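PDB 1Q1L: chorismate synthase from Aquifex aeolicus, which probably catalyses the reduced-FMN-dependent loss of phosphate from 5-enolpyruvylshikimate-3-phosphate to yield chorismate, the last step of the pathway to this precursor of the aromatic amino acids. Local coordinates for residues 159-171 and 227-239. Residues are numbered along the deposited sequence; the frame is centred on the assembly and turned at random. Where two conformers were deposited one is given.
Sequences FGIKIGSFVVSIG and LGGVFEVFALNVP
Phe234 lies over Gly164, its partner in a hydrogen-bonded antiparallel pair, and illustrates how a cross-strand aromatic covers a glycine, as in aromatic rescue. CG sits between the backbone N and carbonyl carbon (chi1 67°), which folds the ring across the neighbouring strand: CD2 meets Gly164 O at 3.4 Å, CE2 meets Gly164 C at 3.4 Å, and CZ reaches Gly164 CA at 3.6 Å. Replacing Phe234 by an alanine is likely to uncover the glycine backbone and cost Phe166 one of its ring neighbours.

On the same face, Glu232 can be followed outward. Its CB lies 4.0 Å from Phe166 CE1, CG and then CD pack on Val168 CG1 at 3.5 and 3.6 Å, and OE1 comes to the edge of the Phe166 ring, 3.2 Å from CE1. This buried carboxylate is satisfied beyond the pair, by Tyr183 at OE1 and by salt bridges from Arg320 and Lys181 to OE2. Further along, the backbone N atoms of Val168 and Ser169 both donate to Val230 O, a classic beta bulge.

Within this layer of the beta-alpha-beta sandwich, strand 229-236 runs between 162-170 and 317-323, while helix 356-379 packs on the opposite face, against Ile163, Phe231 and Ala235.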
ATOM      1  N   PHE A 159      17.885 -13.827  14.985  1.00 30.36           N
ATOM      2  CA  PHE A 159      18.678 -12.659  15.344  1.00 32.30           C
ATOM      3  C   PHE A 159      18.751 -12.537  16.861  1.00 32.87           C
ATOM      4  O   PHE A 159      19.202 -11.528  17.385  1.00 31.47           O
ATOM      5  CB  PHE A 159      18.064 -11.389  14.755  1.00 32.39           C
ATOM      6  CG  PHE A 159      17.829 -11.461  13.275  1.00 34.69           C
ATOM      7  CD1 PHE A 159      16.655 -12.006  12.772  1.00 33.45           C
ATOM      8  CD2 PHE A 159      18.806 -11.029  12.382  1.00 34.20           C
ATOM      9  CE1 PHE A 159      16.455 -12.124  11.396  1.00 33.95           C
ATOM     10  CE2 PHE A 159      18.618 -11.142  11.007  1.00 35.40           C
ATOM     11  CZ  PHE A 159      17.438 -11.692  10.513  1.00 34.34           C
ATOM     12  N   GLY A 160      18.295 -13.572  17.559  1.00 33.51           N
ATOM     13  CA  GLY A 160      18.326 -13.551  19.010  1.00 33.90           C
ATOM     14  C   GLY A 160      17.191 -12.764  19.635  1.00 35.20           C
ATOM     15  O   GLY A 160      17.183 -12.537  20.851  1.00 34.89           O
ATOM     16  N   ILE A 161      16.226 -12.360  18.811  1.00 33.32           N
ATOM     17  CA  ILE A 161      15.079 -11.589  19.289  1.00 32.54           C
ATOM     18  C   ILE A 161      14.011 -12.538  19.836  1.00 34.34           C
ATOM     19  O   ILE A 161      13.500 -13.407  19.129  1.00 34.58           O
ATOM     20  CB  ILE A 161      14.508 -10.688  18.157  1.00 32.14           C
ATOM     21  CG1 ILE A 161      15.516  -9.569  17.840  1.00 31.08           C
ATOM     22  CG2 ILE A 161      13.157 -10.113  18.561  1.00 30.52           C
ATOM     23  CD1 ILE A 161      15.166  -8.716  16.631  1.00 30.24           C
ATOM     24  N   LYS A 162      13.691 -12.366  21.114  0.50 32.87           N
ATOM     25  CA  LYS A 162      12.658 -13.247  21.815  0.50 32.88           C
ATOM     26  C   LYS A 162      11.300 -12.421  22.189  0.50 32.99           C
ATOM     27  O   LYS A 162      11.352 -11.226  22.728  0.50 32.44           O
ATOM     28  CB  LYS A 162      13.338 -13.957  23.221  0.50 36.65           C
ATOM     29  CG  LYS A 162      14.905 -14.864  22.926  0.50 41.73           C
ATOM     30  CD  LYS A 162      15.705 -15.397  24.502  0.50 43.93           C
ATOM     31  CE  LYS A 162      17.405 -16.060  24.220  0.50 47.26           C
ATOM     32  NZ  LYS A 162      18.424 -14.956  23.393  0.50 52.35           N
ATOM     33  N   ILE A 163      10.160 -13.043  21.920  1.00 30.80           N
ATOM     34  CA  ILE A 163       8.887 -12.430  22.207  1.00 31.26           C
ATOM     35  C   ILE A 163       8.172 -13.311  23.219  1.00 30.72           C
ATOM     36  O   ILE A 163       8.229 -14.536  23.138  1.00 32.37           O
ATOM     37  CB  ILE A 163       8.070 -12.264  20.911  1.00 29.46           C
ATOM     38  CG1 ILE A 163       8.749 -11.187  20.047  1.00 33.01           C
ATOM     39  CG2 ILE A 163       6.639 -11.930  21.235  1.00 25.19           C
ATOM     40  CD1 ILE A 163       7.990 -10.782  18.823  1.00 35.60           C
ATOM     41  N   GLY A 164       7.528 -12.682  24.195  1.00 29.56           N
ATOM     42  CA  GLY A 164       6.821 -13.439  25.205  1.00 26.49           C
ATOM     43  C   GLY A 164       5.759 -12.571  25.819  1.00 26.96           C
ATOM     44  O   GLY A 164       5.631 -11.403  25.447  1.00 27.30           O
ATOM     45  N   SER A 165       5.008 -13.129  26.767  1.00 26.62           N
ATOM     46  CA  SER A 165       3.945 -12.384  27.423  1.00 26.72           C
ATOM     47  C   SER A 165       3.443 -13.109  28.668  1.00 27.47           C
ATOM     48  O   SER A 165       3.900 -14.200  29.005  1.00 26.99           O
ATOM     49  CB  SER A 165       2.773 -12.185  26.462  1.00 25.23           C
ATOM     50  OG  SER A 165       2.162 -13.426  26.153  1.00 22.96           O
ATOM     51  N   PHE A 166       2.491 -12.484  29.345  1.00 28.43           N
ATOM     52  CA  PHE A 166       1.902 -13.061  30.547  1.00 31.02           C
ATOM     53  C   PHE A 166       0.741 -12.198  30.993  1.00 30.24           C
ATOM     54  O   PHE A 166       0.735 -10.990  30.763  1.00 32.91           O
ATOM     55  CB  PHE A 166       2.956 -13.175  31.660  1.00 29.68           C
ATOM     56  CG  PHE A 166       3.764 -11.930  31.862  1.00 28.93           C
ATOM     57  CD1 PHE A 166       3.248 -10.854  32.573  1.00 31.53           C
ATOM     58  CD2 PHE A 166       5.032 -11.818  31.303  1.00 29.83           C
ATOM     59  CE1 PHE A 166       3.986  -9.681  32.721  1.00 30.47           C
ATOM     60  CE2 PHE A 166       5.775 -10.650  31.443  1.00 29.09           C
ATOM     61  CZ  PHE A 166       5.251  -9.584  32.152  1.00 30.87           C
ATOM     62  N   VAL A 167      -0.249 -12.824  31.622  1.00 33.14           N
ATOM     63  CA  VAL A 167      -1.427 -12.111  32.098  1.00 32.15           C
ATOM     64  C   VAL A 167      -1.121 -11.393  33.410  1.00 34.74           C
ATOM     65  O   VAL A 167      -0.430 -11.933  34.271  1.00 33.93           O
ATOM     66  CB  VAL A 167      -2.599 -13.093  32.311  1.00 32.64           C
ATOM     67  CG1 VAL A 167      -3.818 -12.352  32.836  1.00 33.71           C
ATOM     68  CG2 VAL A 167      -2.923 -13.797  31.002  1.00 32.30           C
ATOM     69  N   VAL A 168      -1.633 -10.175  33.561  1.00 36.17           N
ATOM     70  CA  VAL A 168      -1.395  -9.407  34.777  1.00 37.04           C
ATOM     71  C   VAL A 168      -2.674  -9.136  35.565  1.00 38.00           C
ATOM     72  O   VAL A 168      -2.623  -8.670  36.707  1.00 37.98           O
ATOM     73  CB  VAL A 168      -0.707  -8.064  34.463  1.00 35.40           C
ATOM     74  CG1 VAL A 168       0.627  -8.315  33.783  1.00 35.50           C
ATOM     75  CG2 VAL A 168      -1.600  -7.213  33.590  1.00 37.22           C
ATOM     76  N   SER A 169      -3.819  -9.429  34.956  1.00 37.47           N
ATOM     77  CA  SER A 169      -5.100  -9.223  35.620  1.00 38.55           C
ATOM     78  C   SER A 169      -6.241  -9.894  34.870  1.00 39.57           C
ATOM     79  O   SER A 169      -6.260  -9.921  33.639  1.00 38.95           O
ATOM     80  CB  SER A 169      -5.398  -7.726  35.759  1.00 39.86           C
ATOM     81  OG  SER A 169      -5.651  -7.133  34.496  1.00 40.99           O
ATOM     82  N   ILE A 170      -7.176 -10.455  35.629  1.00 39.56           N
ATOM     83  CA  ILE A 170      -8.364 -11.111  35.086  1.00 39.50           C
ATOM     84  C   ILE A 170      -9.498 -10.603  35.953  1.00 41.00           C
ATOM     85  O   ILE A 170      -9.522 -10.859  37.158  1.00 42.02           O
ATOM     86  CB  ILE A 170      -8.306 -12.646  35.219  1.00 38.78           C
ATOM     87  CG1 ILE A 170      -7.173 -13.208  34.365  1.00 37.67           C
ATOM     88  CG2 ILE A 170      -9.632 -13.255  34.778  1.00 37.46           C
ATOM     89  CD1 ILE A 170      -7.072 -14.722  34.417  1.00 37.79           C
ATOM     90  N   GLY A 171     -10.432  -9.880  35.351  1.00 42.95           N
ATOM     91  CA  GLY A 171     -11.531  -9.340  36.126  1.00 44.42           C
ATOM     92  C   GLY A 171     -10.962  -8.313  37.081  1.00 45.92           C
ATOM     93  O   GLY A 171     -10.045  -7.575  36.718  1.00 45.13           O
ATOM     94  N   LEU A 227     -15.637 -12.279  32.110  1.00 46.66           N
ATOM     95  CA  LEU A 227     -14.487 -11.505  32.564  1.00 44.93           C
ATOM     96  C   LEU A 227     -13.555 -11.013  31.462  1.00 43.28           C
ATOM     97  O   LEU A 227     -13.409 -11.640  30.417  1.00 43.10           O
ATOM     98  CB  LEU A 227     -13.682 -12.343  33.560  1.00 44.97           C
ATOM     99  CG  LEU A 227     -13.754 -12.027  35.060  1.00 47.25           C
ATOM    100  CD1 LEU A 227     -15.018 -11.269  35.414  1.00 44.05           C
ATOM    101  CD2 LEU A 227     -13.656 -13.341  35.826  1.00 46.30           C
ATOM    102  N   GLY A 228     -12.932  -9.869  31.718  1.00 42.22           N
ATOM    103  CA  GLY A 228     -11.984  -9.300  30.781  1.00 38.69           C
ATOM    104  C   GLY A 228     -10.613  -9.501  31.392  1.00 37.23           C
ATOM    105  O   GLY A 228     -10.472 -10.252  32.358  1.00 37.22           O
ATOM    106  N   GLY A 229      -9.599  -8.839  30.851  1.00 34.59           N
ATOM    107  CA  GLY A 229      -8.268  -9.000  31.401  1.00 32.18           C
ATOM    108  C   GLY A 229      -7.223  -8.115  30.760  1.00 32.18           C
ATOM    109  O   GLY A 229      -7.472  -7.446  29.753  1.00 29.61           O
ATOM    110  N   VAL A 230      -6.038  -8.113  31.353  1.00 31.27           N
ATOM    111  CA  VAL A 230      -4.936  -7.319  30.849  1.00 30.54           C
ATOM    112  C   VAL A 230      -3.685  -8.169  30.807  1.00 30.33           C
ATOM    113  O   VAL A 230      -3.421  -8.950  31.727  1.00 32.05           O
ATOM    114  CB  VAL A 230      -4.673  -6.098  31.753  1.00 30.07           C
ATOM    115  CG1 VAL A 230      -3.450  -5.347  31.265  1.00 27.13           C
ATOM    116  CG2 VAL A 230      -5.893  -5.188  31.771  1.00 27.42           C
ATOM    117  N   PHE A 231      -2.920  -8.046  29.730  1.00 30.29           N
ATOM    118  CA  PHE A 231      -1.671  -8.783  29.632  1.00 28.31           C
ATOM    119  C   PHE A 231      -0.576  -7.882  29.094  1.00 27.98           C
ATOM    120  O   PHE A 231      -0.847  -6.816  28.542  1.00 28.13           O
ATOM    121  CB  PHE A 231      -1.810 -10.025  28.748  1.00 30.30           C
ATOM    122  CG  PHE A 231      -2.276  -9.732  27.357  1.00 32.87           C
ATOM    123  CD1 PHE A 231      -3.633  -9.683  27.062  1.00 31.37           C
ATOM    124  CD2 PHE A 231      -1.360  -9.515  26.335  1.00 31.62           C
ATOM    125  CE1 PHE A 231      -4.071  -9.425  25.761  1.00 34.77           C
ATOM    126  CE2 PHE A 231      -1.793  -9.255  25.031  1.00 33.96           C
ATOM    127  CZ  PHE A 231      -3.148  -9.212  24.747  1.00 29.67           C
ATOM    128  N   GLU A 232       0.668  -8.299  29.286  1.00 26.44           N
ATOM    129  CA  GLU A 232       1.795  -7.527  28.805  1.00 29.28           C
ATOM    130  C   GLU A 232       2.567  -8.407  27.836  1.00 30.14           C
ATOM    131  O   GLU A 232       2.773  -9.598  28.083  1.00 30.07           O
ATOM    132  CB  GLU A 232       2.678  -7.079  29.981  1.00 30.63           C
ATOM    133  CG  GLU A 232       1.872  -6.377  31.082  1.00 31.17           C
ATOM    134  CD  GLU A 232       2.712  -5.839  32.230  1.00 32.38           C
ATOM    135  OE1 GLU A 232       3.735  -6.464  32.579  1.00 31.09           O
ATOM    136  OE2 GLU A 232       2.327  -4.791  32.798  1.00 32.35           O
ATOM    137  N   VAL A 233       2.955  -7.822  26.712  1.00 27.57           N
ATOM    138  CA  VAL A 233       3.707  -8.544  25.698  1.00 25.81           C
ATOM    139  C   VAL A 233       5.038  -7.843  25.586  1.00 25.39           C
ATOM    140  O   VAL A 233       5.095  -6.617  25.617  1.00 25.74           O
ATOM    141  CB  VAL A 233       3.009  -8.477  24.316  1.00 27.69           C
ATOM    142  CG1 VAL A 233       3.708  -9.413  23.332  1.00 26.52           C
ATOM    143  CG2 VAL A 233       1.557  -8.835  24.456  1.00 27.87           C
ATOM    144  N   PHE A 234       6.113  -8.606  25.456  1.00 24.66           N
ATOM    145  CA  PHE A 234       7.425  -8.000  25.348  1.00 24.92           C
ATOM    146  C   PHE A 234       8.250  -8.673  24.269  1.00 26.21           C
ATOM    147  O   PHE A 234       7.954  -9.796  23.844  1.00 26.53           O
ATOM    148  CB  PHE A 234       8.164  -8.104  26.687  1.00 25.07           C
ATOM    149  CG  PHE A 234       8.516  -9.513  27.073  1.00 26.81           C
ATOM    150  CD1 PHE A 234       9.671 -10.112  26.589  1.00 25.59           C
ATOM    151  CD2 PHE A 234       7.666 -10.260  27.882  1.00 25.53           C
ATOM    152  CE1 PHE A 234       9.973 -11.439  26.902  1.00 26.18           C
ATOM    153  CE2 PHE A 234       7.959 -11.577  28.196  1.00 24.09           C
ATOM    154  CZ  PHE A 234       9.117 -12.169  27.706  1.00 27.26           C
ATOM    155  N   ALA A 235       9.286  -7.969  23.830  1.00 24.90           N
ATOM    156  CA  ALA A 235      10.222  -8.474  22.838  1.00 26.36           C
ATOM    157  C   ALA A 235      11.591  -8.070  23.359  1.00 27.55           C
ATOM    158  O   ALA A 235      11.804  -6.905  23.707  1.00 25.03           O
ATOM    159  CB  ALA A 235       9.962  -7.841  21.475  1.00 21.80           C
ATOM    160  N   LEU A 236      12.509  -9.029  23.423  1.00 27.80           N
ATOM    161  CA  LEU A 236      13.854  -8.777  23.922  1.00 30.05           C
ATOM    162  C   LEU A 236      14.908  -8.771  22.822  1.00 32.65           C
ATOM    163  O   LEU A 236      14.769  -9.455  21.807  1.00 29.83           O
ATOM    164  CB  LEU A 236      14.235  -9.836  24.962  1.00 30.89           C
ATOM    165  CG  LEU A 236      13.288 -10.012  26.152  1.00 33.23           C
ATOM    166  CD1 LEU A 236      13.815 -11.084  27.086  1.00 33.58           C
ATOM    167  CD2 LEU A 236      13.149  -8.687  26.882  1.00 31.94           C
ATOM    168  N   ASN A 237      15.960  -7.985  23.048  1.00 32.92           N
ATOM    169  CA  ASN A 237      17.090  -7.865  22.131  1.00 32.98           C
ATOM    170  C   ASN A 237      16.787  -7.202  20.797  1.00 33.29           C
ATOM    171  O   ASN A 237      17.416  -7.512  19.783  1.00 31.29           O
ATOM    172  CB  ASN A 237      17.717  -9.240  21.892  1.00 35.14           C
ATOM    173  CG  ASN A 237      18.191  -9.886  23.180  1.00 35.45           C
ATOM    174  OD1 ASN A 237      18.892  -9.261  23.971  1.00 34.45           O
ATOM    175  ND2 ASN A 237      17.809 -11.144  23.395  1.00 35.67           N
ATOM    176  N   VAL A 238      15.822  -6.290  20.793  1.00 31.48           N
ATOM    177  CA  VAL A 238      15.483  -5.574  19.578  1.00 29.94           C
ATOM    178  C   VAL A 238      16.455  -4.401  19.522  1.00 31.55           C
ATOM    179  O   VAL A 238      16.551  -3.617  20.465  1.00 29.30           O
ATOM    180  CB  VAL A 238      14.033  -5.050  19.619  1.00 31.29           C
ATOM    181  CG1 VAL A 238      13.734  -4.218  18.373  1.00 28.94           C
ATOM    182  CG2 VAL A 238      13.065  -6.221  19.714  1.00 25.98           C
ATOM    183  N   PRO A 239      17.206  -4.276  18.422  1.00 32.00           N
ATOM    184  CA  PRO A 239      18.160  -3.171  18.311  1.00 31.26           C
ATOM    185  C   PRO A 239      17.451  -1.829  18.164  1.00 31.96           C
ATOM    186  O   PRO A 239      16.264  -1.776  17.845  1.00 32.09           O
ATOM    187  CB  PRO A 239      18.955  -3.537  17.063  1.00 31.09           C
ATOM    188  CG  PRO A 239      17.904  -4.181  16.200  1.00 32.70           C
ATOM    189  CD  PRO A 239      17.188  -5.084  17.188  1.00 31.46           C
TER
HETATM  190  O   HOH W   1      19.442  -9.141  18.749  1.00 59.31           O